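Local coordinates for protein YfnB (Bacillus subtilis, PDB 3ED5) that is a putative hydrolase of the haloacid dehalogenase superfamily, possibly with 5'-nucleotidase activity, at residues A[9-14]-A[169-174]; A[147-152]-A[164-169]; A[178-183]-A[224-229]. All coordinates share one frame; numbering follows the deposited sequence.

All three contacts pack pieces of chain onto one parallel sheet. Contacts 1 and 2 lie side by side, their centres 8 Å apart: they share Glu169, and Arg170 CB of contact 1 lies 3.7 Å from Phe149 CE1 of contact 2. Contact 3 lies about 13 Å from contact 1, centre to centre. Strands 9-12 and 179-183 are neighbours, with probable hydrogen bonds of 2.8 Å from Leu11 N to Leu180 O and of 2.8 Å from Ile182 N to Leu11 O. Asp13, the probable nucleophile by similarity, belongs to segment 9-14 of contact 1; its side chain is about 7 Å from that of Ile182 and about 11 Å from that of Phe149.

Contact 1. Residues A[9-14]-A[169-174]; sequences TLLFDV and ERIPQF. With FMT (formic acid), chain K.
Ile171 carries this small contact, reaching from a loop to Leu11 and Thr9 on strand 9-12. Segment 169-174 opens with Glu169, whose CG lies 3.8 Å from O1 of a formic acid molecule, probably from the crystallisation liquor. Arg170 meets the same oxygen in the plane of its guanidinium: the NH2 to O1 bond is nearly straight (170°) but, at 3.4 Å, weak. At Ile171 the chain turns inward. With CG1 anti to the carbonyl carbon (chi1 -64°) and the chain extended beyond it, CD1 projects to the strand, 3.9 Å from Leu11 CD2 and 4.2 Å from Thr9 CG2. Pro172 and Gln173 then form the corners of a type II beta turn, which a weak bond from Phe174 N to Ile171 O (3.2 Å) closes. At Phe174 the ring stacks on that of Phe168. The loop links helix 161-169 to strand 179-183 over the face of the sheet that bears Thr9 and Leu11, where Ile171 also touches Tyr122 of strand 120-125, while Leu10 and Phe12 pack against helix 108-116 on the other.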
loop_
_atom_site.group_PDB
_atom_site.type_symbol
_atom_site.label_atom_id
_atom_site.label_comp_id
_atom_site.label_asym_id
_atom_site.label_seq_id
_atom_site.Cartn_x
_atom_site.Cartn_y
_atom_site.Cartn_z
ATOM N N THR A 9 2.052 -4.907 -18.625
ATOM C CA THR A 9 2.391 -5.312 -17.272
ATOM C C THR A 9 1.879 -4.227 -16.339
ATOM O O THR A 9 2.270 -3.063 -16.498
ATOM C CB THR A 9 3.912 -5.402 -17.143
ATOM O OG1 THR A 9 4.415 -6.284 -18.163
ATOM C CG2 THR A 9 4.328 -5.929 -15.746
ATOM N N LEU A 10 1.045 -4.610 -15.363
ATOM C CA LEU A 10 0.506 -3.643 -14.378
ATOM C C LEU A 10 1.026 -4.010 -12.993
ATOM O O LEU A 10 0.900 -5.173 -12.573
ATOM C CB LEU A 10 -1.044 -3.617 -14.371
ATOM C CG LEU A 10 -1.640 -3.481 -15.791
ATOM C CD1 LEU A 10 -3.170 -3.569 -15.734
ATOM C CD2 LEU A 10 -1.185 -2.180 -16.476
ATOM N N LEU A 11 1.630 -3.037 -12.309
ATOM C CA LEU A 11 2.107 -3.233 -10.956
ATOM C C LEU A 11 1.166 -2.476 -10.009
ATOM O O LEU A 11 1.014 -1.260 -10.122
ATOM C CB LEU A 11 3.530 -2.682 -10.792
ATOM C CG LEU A 11 4.567 -3.058 -11.888
ATOM C CD1 LEU A 11 5.925 -2.443 -11.525
ATOM C CD2 LEU A 11 4.720 -4.573 -12.055
ATOM N N PHE A 12 0.540 -3.215 -9.108
ATOM C CA PHE A 12 -0.429 -2.591 -8.208
ATOM C C PHE A 12 0.124 -2.564 -6.795
ATOM O O PHE A 12 0.563 -3.572 -6.257
ATOM C CB PHE A 12 -1.734 -3.414 -8.170
ATOM C CG PHE A 12 -2.680 -3.124 -9.288
ATOM C CD1 PHE A 12 -3.646 -2.125 -9.188
ATOM C CD2 PHE A 12 -2.623 -3.889 -10.463
ATOM C CE1 PHE A 12 -4.522 -1.855 -10.277
ATOM C CE2 PHE A 12 -3.512 -3.649 -11.533
ATOM C CZ PHE A 12 -4.448 -2.640 -11.443
ATOM N N ASP A 13 0.041 -1.390 -6.187
ATOM C CA ASP A 13 0.129 -1.259 -4.741
ATOM C C ASP A 13 -1.114 -1.931 -4.118
ATOM O O ASP A 13 -2.131 -2.125 -4.787
ATOM C CB ASP A 13 0.197 0.238 -4.400
ATOM C CG ASP A 13 0.134 0.502 -2.905
ATOM O OD1 ASP A 13 1.093 0.153 -2.170
ATOM O OD2 ASP A 13 -0.879 1.076 -2.496
ATOM N N VAL A 14 -1.048 -2.274 -2.821
ATOM C CA VAL A 14 -2.171 -2.953 -2.147
ATOM C C VAL A 14 -3.026 -1.934 -1.384
ATOM O O VAL A 14 -4.219 -1.718 -1.676
ATOM C CB VAL A 14 -1.664 -4.055 -1.154
ATOM C CG1 VAL A 14 -2.843 -4.730 -0.415
ATOM C CG2 VAL A 14 -0.910 -5.180 -1.936
ATOM N N GLU A 169 13.956 -7.571 -12.435
ATOM C CA GLU A 169 14.754 -8.758 -12.747
ATOM C C GLU A 169 13.892 -10.021 -12.688
ATOM O O GLU A 169 14.258 -11.040 -13.204
ATOM C CB GLU A 169 15.930 -8.864 -11.770
ATOM C CG GLU A 169 17.031 -7.836 -11.981
ATOM C CD GLU A 169 17.663 -7.888 -13.389
ATOM O OE1 GLU A 169 18.123 -8.967 -13.819
ATOM O OE2 GLU A 169 17.689 -6.833 -14.077
ATOM N N ARG A 170 12.742 -9.943 -12.023
ATOM C CA ARG A 170 11.899 -11.109 -11.775
ATOM C C ARG A 170 10.599 -11.126 -12.599
ATOM O O ARG A 170 9.741 -11.985 -12.389
ATOM C CB ARG A 170 11.628 -11.225 -10.265
ATOM C CG ARG A 170 12.872 -11.716 -9.526
ATOM C CD ARG A 170 12.825 -11.310 -8.026
ATOM N NE ARG A 170 14.058 -11.767 -7.375
ATOM C CZ ARG A 170 15.213 -11.118 -7.424
ATOM N NH1 ARG A 170 16.283 -11.627 -6.813
ATOM N NH2 ARG A 170 15.315 -9.964 -8.087
ATOM N N ILE A 171 10.476 -10.224 -13.576
ATOM C CA ILE A 171 9.316 -10.227 -14.492
ATOM C C ILE A 171 9.849 -10.658 -15.857
ATOM O O ILE A 171 10.692 -9.966 -16.396
ATOM C CB ILE A 171 8.663 -8.838 -14.606
ATOM C CG1 ILE A 171 8.076 -8.386 -13.231
ATOM C CG2 ILE A 171 7.555 -8.829 -15.666
ATOM C CD1 ILE A 171 7.574 -6.913 -13.252
ATOM N N PRO A 172 9.379 -11.807 -16.379
ATOM C CA PRO A 172 9.895 -12.355 -17.651
ATOM C C PRO A 172 9.632 -11.361 -18.786
ATOM O O PRO A 172 8.519 -10.829 -18.873
ATOM C CB PRO A 172 9.054 -13.623 -17.837
ATOM C CG PRO A 172 8.473 -13.923 -16.470
ATOM C CD PRO A 172 8.234 -12.596 -15.881
ATOM N N GLN A 173 10.663 -11.086 -19.603
ATOM C CA GLN A 173 10.537 -10.157 -20.737
ATOM C C GLN A 173 10.087 -8.754 -20.302
ATOM O O GLN A 173 9.314 -8.080 -21.003
ATOM C CB GLN A 173 9.570 -10.721 -21.792
ATOM C CG GLN A 173 10.007 -12.050 -22.406
ATOM C CD GLN A 173 11.054 -11.875 -23.479
ATOM O OE1 GLN A 173 12.244 -11.777 -23.187
ATOM N NE2 GLN A 173 10.618 -11.840 -24.731
ATOM N N PHE A 174 10.564 -8.313 -19.141
ATOM C CA PHE A 174 10.189 -6.999 -18.606
ATOM C C PHE A 174 10.531 -5.871 -19.582
ATOM O O PHE A 174 11.670 -5.793 -20.047
ATOM C CB PHE A 174 10.912 -6.713 -17.279
ATOM C CG PHE A 174 10.692 -5.303 -16.788
ATOM C CD1 PHE A 174 11.682 -4.336 -16.942
ATOM C CD2 PHE A 174 9.469 -4.932 -16.258
ATOM C CE1 PHE A 174 11.457 -3.021 -16.536
ATOM C CE2 PHE A 174 9.239 -3.626 -15.874
ATOM C CZ PHE A 174 10.248 -2.673 -16.010
HETATM C C FMT K . 18.562 -8.131 -7.242
HETATM O O1 FMT K . 18.072 -8.027 -8.377
HETATM O O2 FMT K . 18.852 -9.203 -6.685
#

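Contact 2. Residues A[147-152]-A[164-169]; sequences DIFVSE and FNYVFE
Phe149 of strand 147-150 and Val167 of helix 161-169 form the heart of this contact, with Tyr166 joining at one margin. The first torsion of Phe149, with CG anti to the carbonyl carbon, carries the ring to the helix, and a chi2 of -71° turns one face to Val167. Both valine methyls use that surface, each on a different part. CG1 lies over the ring, 4.0 Å from the centroid of Phe149 and 29° off its normal, a CH-pi contact in which its nearest ring atom is Phe149 CD2, 3.6 Å away. CG2 sits nearer the root of the side chain, 3.8 Å from Phe149 CB. This split follows from the valine rotamer: CG1 is anti to the backbone N (chi1 173°) and CG2 anti to the carbonyl carbon, so the two branches spread along one face, CG1 over the CD2-CE2 side and CG2 by CB and CG.

Tyr166 approaches differently. Its CE2, at the ring edge, comes 4.3 Å from Phe149 CD1, which lies near the plane of the tyrosine ring; relative to the Phe149 ring the approach is oblique. Tyr166 also makes a cation-pi contact with Arg170.

Outside the packed patch, Asp147 OD1 accepts a hydrogen bond from Ile148 N at 2.8 Å, met on its anti side and tilted out of the carboxylate plane, and Phe149 is tied by backbone bonds to Ile123 and Thr125 of the next strand. With an alanine here in place of Phe149, Val167 CG1 would probably lose its aromatic face and a gap would be likely to open between strand and helix. No hydrogen bond crosses between the two segments, so they are held here by shape and dispersion; a polar link between the two elements comes from Tyr163 OH, hydrogen-bonded to Phe149 O.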
loop_
_atom_site.group_PDB
_atom_site.type_symbol
_atom_site.label_atom_id
_atom_site.label_comp_id
_atom_site.label_asym_id
_atom_site.label_seq_id
_atom_site.Cartn_x
_atom_site.Cartn_y
_atom_site.Cartn_z
ATOM N N ASP A 147 2.740 -12.581 -9.568
ATOM C CA ASP A 147 3.694 -12.596 -8.459
ATOM C C ASP A 147 3.419 -11.423 -7.500
ATOM O O ASP A 147 2.691 -10.477 -7.849
ATOM C CB ASP A 147 5.141 -12.556 -8.983
ATOM C CG ASP A 147 6.120 -13.305 -8.098
ATOM O OD1 ASP A 147 5.882 -13.528 -6.872
ATOM O OD2 ASP A 147 7.175 -13.668 -8.654
ATOM N N ILE A 148 3.988 -11.515 -6.308
ATOM C CA ILE A 148 3.827 -10.520 -5.233
ATOM C C ILE A 148 5.231 -10.179 -4.746
ATOM O O ILE A 148 5.960 -11.070 -4.277
ATOM C CB ILE A 148 2.951 -11.101 -4.110
ATOM C CG1 ILE A 148 1.560 -11.389 -4.685
ATOM C CG2 ILE A 148 2.857 -10.131 -2.888
ATOM C CD1 ILE A 148 0.651 -12.101 -3.745
ATOM N N PHE A 149 5.631 -8.919 -4.915
ATOM C CA PHE A 149 6.964 -8.482 -4.557
ATOM C C PHE A 149 6.906 -7.649 -3.284
ATOM O O PHE A 149 6.396 -6.529 -3.294
ATOM C CB PHE A 149 7.591 -7.678 -5.673
ATOM C CG PHE A 149 7.671 -8.438 -6.970
ATOM C CD1 PHE A 149 8.579 -9.509 -7.121
ATOM C CD2 PHE A 149 6.844 -8.103 -8.022
ATOM C CE1 PHE A 149 8.673 -10.236 -8.334
ATOM C CE2 PHE A 149 6.935 -8.820 -9.258
ATOM C CZ PHE A 149 7.851 -9.889 -9.393
ATOM N N VAL A 150 7.468 -8.218 -2.221
ATOM C CA VAL A 150 7.442 -7.576 -0.901
ATOM C C VAL A 150 8.807 -6.948 -0.593
ATOM O O VAL A 150 9.851 -7.576 -0.832
ATOM C CB VAL A 150 6.989 -8.612 0.177
ATOM C CG1 VAL A 150 5.576 -9.134 -0.164
ATOM C CG2 VAL A 150 7.943 -9.782 0.317
ATOM N N SER A 151 8.800 -5.717 -0.086
ATOM C CA SER A 151 10.044 -4.982 0.220
ATOM C C SER A 151 11.025 -5.812 1.060
ATOM O O SER A 151 12.228 -5.765 0.860
ATOM C CB SER A 151 9.737 -3.639 0.939
ATOM O OG SER A 151 8.959 -3.865 2.104
ATOM N N GLU A 152 10.493 -6.594 2.001
ATOM C CA GLU A 152 11.334 -7.275 2.997
ATOM C C GLU A 152 12.248 -8.337 2.398
ATOM O O GLU A 152 13.232 -8.748 3.015
ATOM C CB GLU A 152 10.454 -7.861 4.120
ATOM C CG GLU A 152 9.474 -8.952 3.658
ATOM C CD GLU A 152 8.467 -9.293 4.736
ATOM O OE1 GLU A 152 7.616 -8.455 5.065
ATOM O OE2 GLU A 152 8.535 -10.406 5.270
ATOM N N PHE A 164 12.832 -1.504 -7.108
ATOM C CA PHE A 164 12.314 -1.761 -8.454
ATOM C C PHE A 164 13.240 -2.624 -9.291
ATOM O O PHE A 164 12.765 -3.457 -10.043
ATOM C CB PHE A 164 11.932 -0.461 -9.136
ATOM C CG PHE A 164 10.719 0.154 -8.514
ATOM C CD1 PHE A 164 9.455 -0.353 -8.812
ATOM C CD2 PHE A 164 10.839 1.166 -7.564
ATOM C CE1 PHE A 164 8.308 0.161 -8.191
ATOM C CE2 PHE A 164 9.695 1.688 -6.941
ATOM C CZ PHE A 164 8.430 1.192 -7.271
ATOM N N ASN A 165 14.549 -2.483 -9.100
ATOM C CA ASN A 165 15.487 -3.354 -9.850
ATOM C C ASN A 165 15.190 -4.809 -9.557
ATOM O O ASN A 165 15.242 -5.676 -10.444
ATOM C CB ASN A 165 16.952 -3.117 -9.464
ATOM C CG ASN A 165 17.486 -1.777 -9.911
ATOM O OD1 ASN A 165 16.897 -1.087 -10.763
ATOM N ND2 ASN A 165 18.626 -1.396 -9.346
ATOM N N TYR A 166 14.935 -5.087 -8.277
ATOM C CA TYR A 166 14.636 -6.424 -7.812
ATOM C C TYR A 166 13.385 -6.992 -8.504
ATOM O O TYR A 166 13.392 -8.142 -9.008
ATOM C CB TYR A 166 14.446 -6.391 -6.268
ATOM C CG TYR A 166 14.093 -7.732 -5.667
ATOM C CD1 TYR A 166 15.053 -8.488 -4.989
ATOM C CD2 TYR A 166 12.782 -8.221 -5.732
ATOM C CE1 TYR A 166 14.712 -9.739 -4.431
ATOM C CE2 TYR A 166 12.442 -9.446 -5.195
ATOM C CZ TYR A 166 13.399 -10.192 -4.550
ATOM O OH TYR A 166 13.039 -11.411 -4.012
ATOM N N VAL A 167 12.341 -6.167 -8.563
ATOM C CA VAL A 167 11.075 -6.528 -9.220
ATOM C C VAL A 167 11.314 -6.769 -10.716
ATOM O O VAL A 167 10.867 -7.789 -11.272
ATOM C CB VAL A 167 10.064 -5.409 -9.081
ATOM C CG1 VAL A 167 8.772 -5.682 -9.909
ATOM C CG2 VAL A 167 9.718 -5.237 -7.589
ATOM N N PHE A 168 11.998 -5.832 -11.346
ATOM C CA PHE A 168 12.203 -5.934 -12.827
ATOM C C PHE A 168 12.972 -7.180 -13.245
ATOM O O PHE A 168 12.680 -7.778 -14.291
ATOM C CB PHE A 168 12.891 -4.685 -13.385
ATOM C CG PHE A 168 12.136 -3.400 -13.139
ATOM C CD1 PHE A 168 10.795 -3.408 -12.749
ATOM C CD2 PHE A 168 12.784 -2.178 -13.331
ATOM C CE1 PHE A 168 10.092 -2.213 -12.553
ATOM C CE2 PHE A 168 12.097 -0.965 -13.131
ATOM C CZ PHE A 168 10.747 -0.988 -12.732
ATOM N N GLU A 169 13.956 -7.571 -12.435
ATOM C CA GLU A 169 14.754 -8.758 -12.747
ATOM C C GLU A 169 13.892 -10.021 -12.688
ATOM O O GLU A 169 14.258 -11.040 -13.204
ATOM C CB GLU A 169 15.930 -8.864 -11.770
ATOM C CG GLU A 169 17.031 -7.836 -11.981
ATOM C CD GLU A 169 17.663 -7.888 -13.389
ATOM O OE1 GLU A 169 18.123 -8.967 -13.819
ATOM O OE2 GLU A 169 17.689 -6.833 -14.077
#

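Contact 3. Residues A[178-183]-A[224-229]; sequences HTLIIG and EELYHI
Leu226 of helix 226-230 directs its CD2 methyl at two side chains of strand 179-183, and this pair of touches makes up the close part of the contact. Its CD2 lies 4.3 Å from Leu180 CD2 and equally 4.3 Å from Ile182 CG1, so one methyl bridges two residues that are two apart on the strand. With CG anti to the backbone N (chi1 180°) and chi2 near 67°, Leu180 brings CD2 to the leucine of the helix. Ile182 offers the middle of its chain: a chi2 of 96°, intermediate between staggered values, swings CD1 to the side and makes CG1 the nearest atom. The whole contact is modest, burying 115 Å² with no hydrogen bond across.

One helical turn further on, the fit slackens. Ile229 also points at the strand, but its CG2 comes no closer than 4.7 Å to Leu180 CD2, and the side chain rests instead on Tyr218 and Ile220 of strand 218-220. Glu224 and His228 are exposed on the solvent side of the helix. Glu225 OE2 accepts hydrogen bonds from Arg221 N and Lys222 N, a little earlier in the chain. Tyr227, by contrast, is buried, its OH hydrogen-bonded to Asn114 ND2 of helix 108-116.

Leu226 also touches Cys201 of strand 199-203, and Ile182 packs on Phe12 of strand 9-12. A late helix laid over central strands of a parallel sheet, here ordered 147-150, 120-125, 9-12, 179-183, 199-203, 218-220, is consistent with the Rossmann-like core of the haloacid dehalogenase superfamily.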
loop_
_atom_site.group_PDB
_atom_site.type_symbol
_atom_site.label_atom_id
_atom_site.label_comp_id
_atom_site.label_asym_id
_atom_site.label_seq_id
_atom_site.Cartn_x
_atom_site.Cartn_y
_atom_site.Cartn_z
ATOM N N HIS A 178 6.227 -0.610 -21.404
ATOM C CA HIS A 178 4.917 -1.273 -21.437
ATOM C C HIS A 178 4.423 -1.650 -20.060
ATOM O O HIS A 178 3.603 -2.568 -19.916
ATOM C CB HIS A 178 5.005 -2.515 -22.311
ATOM C CG HIS A 178 5.413 -2.200 -23.709
ATOM N ND1 HIS A 178 4.508 -1.812 -24.675
ATOM C CD2 HIS A 178 6.635 -2.159 -24.293
ATOM C CE1 HIS A 178 5.153 -1.574 -25.807
ATOM N NE2 HIS A 178 6.444 -1.767 -25.597
ATOM N N THR A 179 4.946 -0.950 -19.059
ATOM C CA THR A 179 4.582 -1.197 -17.683
ATOM C C THR A 179 3.982 0.048 -17.025
ATOM O O THR A 179 4.487 1.161 -17.205
ATOM C CB THR A 179 5.824 -1.645 -16.879
ATOM O OG1 THR A 179 6.381 -2.811 -17.478
ATOM C CG2 THR A 179 5.477 -1.936 -15.381
ATOM N N LEU A 180 2.930 -0.155 -16.227
ATOM C CA LEU A 180 2.294 0.926 -15.484
ATOM C C LEU A 180 2.292 0.550 -14.010
ATOM O O LEU A 180 1.914 -0.593 -13.663
ATOM C CB LEU A 180 0.836 1.095 -15.968
ATOM C CG LEU A 180 0.039 2.218 -15.241
ATOM C CD1 LEU A 180 0.591 3.622 -15.563
ATOM C CD2 LEU A 180 -1.440 2.137 -15.678
ATOM N N ILE A 181 2.642 1.495 -13.129
ATOM C CA ILE A 181 2.420 1.263 -11.706
ATOM C C ILE A 181 1.206 2.094 -11.242
ATOM O O ILE A 181 1.090 3.272 -11.585
ATOM C CB ILE A 181 3.664 1.551 -10.826
ATOM C CG1 ILE A 181 3.329 1.299 -9.330
ATOM C CG2 ILE A 181 4.213 2.984 -11.055
ATOM C CD1 ILE A 181 4.610 1.319 -8.389
ATOM N N ILE A 182 0.326 1.456 -10.476
ATOM C CA ILE A 182 -0.903 2.090 -9.975
ATOM C C ILE A 182 -0.869 2.052 -8.452
ATOM O O ILE A 182 -0.736 0.981 -7.852
ATOM C CB ILE A 182 -2.143 1.282 -10.439
ATOM C CG1 ILE A 182 -2.181 1.125 -11.972
ATOM C CG2 ILE A 182 -3.459 1.974 -9.937
ATOM C CD1 ILE A 182 -1.585 -0.198 -12.484
ATOM N N GLY A 183 -0.973 3.209 -7.826
ATOM C CA GLY A 183 -0.966 3.249 -6.350
ATOM C C GLY A 183 -1.410 4.585 -5.820
ATOM O O GLY A 183 -1.527 5.584 -6.570
ATOM N N GLU A 224 -12.346 2.128 -11.804
ATOM C CA GLU A 224 -12.958 1.883 -13.124
ATOM C C GLU A 224 -12.463 2.872 -14.183
ATOM O O GLU A 224 -12.561 2.589 -15.384
ATOM C CB GLU A 224 -14.488 1.902 -13.038
ATOM C CG GLU A 224 -15.069 3.252 -12.589
ATOM C CD GLU A 224 -16.607 3.258 -12.478
ATOM O OE1 GLU A 224 -17.221 2.190 -12.255
ATOM O OE2 GLU A 224 -17.210 4.343 -12.603
ATOM N N GLU A 225 -11.887 4.001 -13.759
ATOM C CA GLU A 225 -11.288 4.936 -14.726
ATOM C C GLU A 225 -10.091 4.299 -15.462
ATOM O O GLU A 225 -9.645 4.834 -16.474
ATOM C CB GLU A 225 -10.853 6.229 -14.044
ATOM C CG GLU A 225 -12.024 7.029 -13.455
ATOM C CD GLU A 225 -11.513 8.225 -12.679
ATOM O OE1 GLU A 225 -10.678 8.959 -13.212
ATOM O OE2 GLU A 225 -11.903 8.410 -11.524
ATOM N N LEU A 226 -9.566 3.178 -14.957
ATOM C CA LEU A 226 -8.475 2.485 -15.634
ATOM C C LEU A 226 -8.854 1.885 -16.978
ATOM O O LEU A 226 -7.977 1.731 -17.830
ATOM C CB LEU A 226 -7.859 1.401 -14.763
ATOM C CG LEU A 226 -6.869 1.921 -13.730
ATOM C CD1 LEU A 226 -6.557 0.767 -12.763
ATOM C CD2 LEU A 226 -5.557 2.479 -14.354
ATOM N N TYR A 227 -10.135 1.545 -17.173
ATOM C CA TYR A 227 -10.561 0.970 -18.471
ATOM C C TYR A 227 -10.190 1.906 -19.613
ATOM O O TYR A 227 -9.606 1.487 -20.629
ATOM C CB TYR A 227 -12.054 0.632 -18.489
ATOM C CG TYR A 227 -12.389 -0.483 -17.533
ATOM C CD1 TYR A 227 -11.826 -1.752 -17.700
ATOM C CD2 TYR A 227 -13.271 -0.278 -16.467
ATOM C CE1 TYR A 227 -12.109 -2.796 -16.818
ATOM C CE2 TYR A 227 -13.576 -1.320 -15.573
ATOM C CZ TYR A 227 -12.991 -2.586 -15.773
ATOM O OH TYR A 227 -13.253 -3.624 -14.911
ATOM N N HIS A 228 -10.515 3.187 -19.457
ATOM C CA HIS A 228 -10.183 4.142 -20.501
ATOM C C HIS A 228 -8.689 4.392 -20.640
ATOM O O HIS A 228 -8.204 4.496 -21.751
ATOM C CB HIS A 228 -10.952 5.465 -20.306
ATOM C CG HIS A 228 -12.390 5.364 -20.701
ATOM N ND1 HIS A 228 -13.340 6.276 -20.291
ATOM C CD2 HIS A 228 -13.048 4.435 -21.436
ATOM C CE1 HIS A 228 -14.510 5.945 -20.805
ATOM N NE2 HIS A 228 -14.364 4.831 -21.499
ATOM N N ILE A 229 -7.973 4.495 -19.525
ATOM C CA ILE A 229 -6.518 4.742 -19.570
ATOM C C ILE A 229 -5.802 3.578 -20.252
ATOM O O ILE A 229 -4.834 3.784 -21.025
ATOM C CB ILE A 229 -5.985 5.003 -18.137
ATOM C CG1 ILE A 229 -6.397 6.442 -17.728
ATOM C CG2 ILE A 229 -4.469 4.827 -18.010
ATOM C CD1 ILE A 229 -6.307 6.654 -16.220
#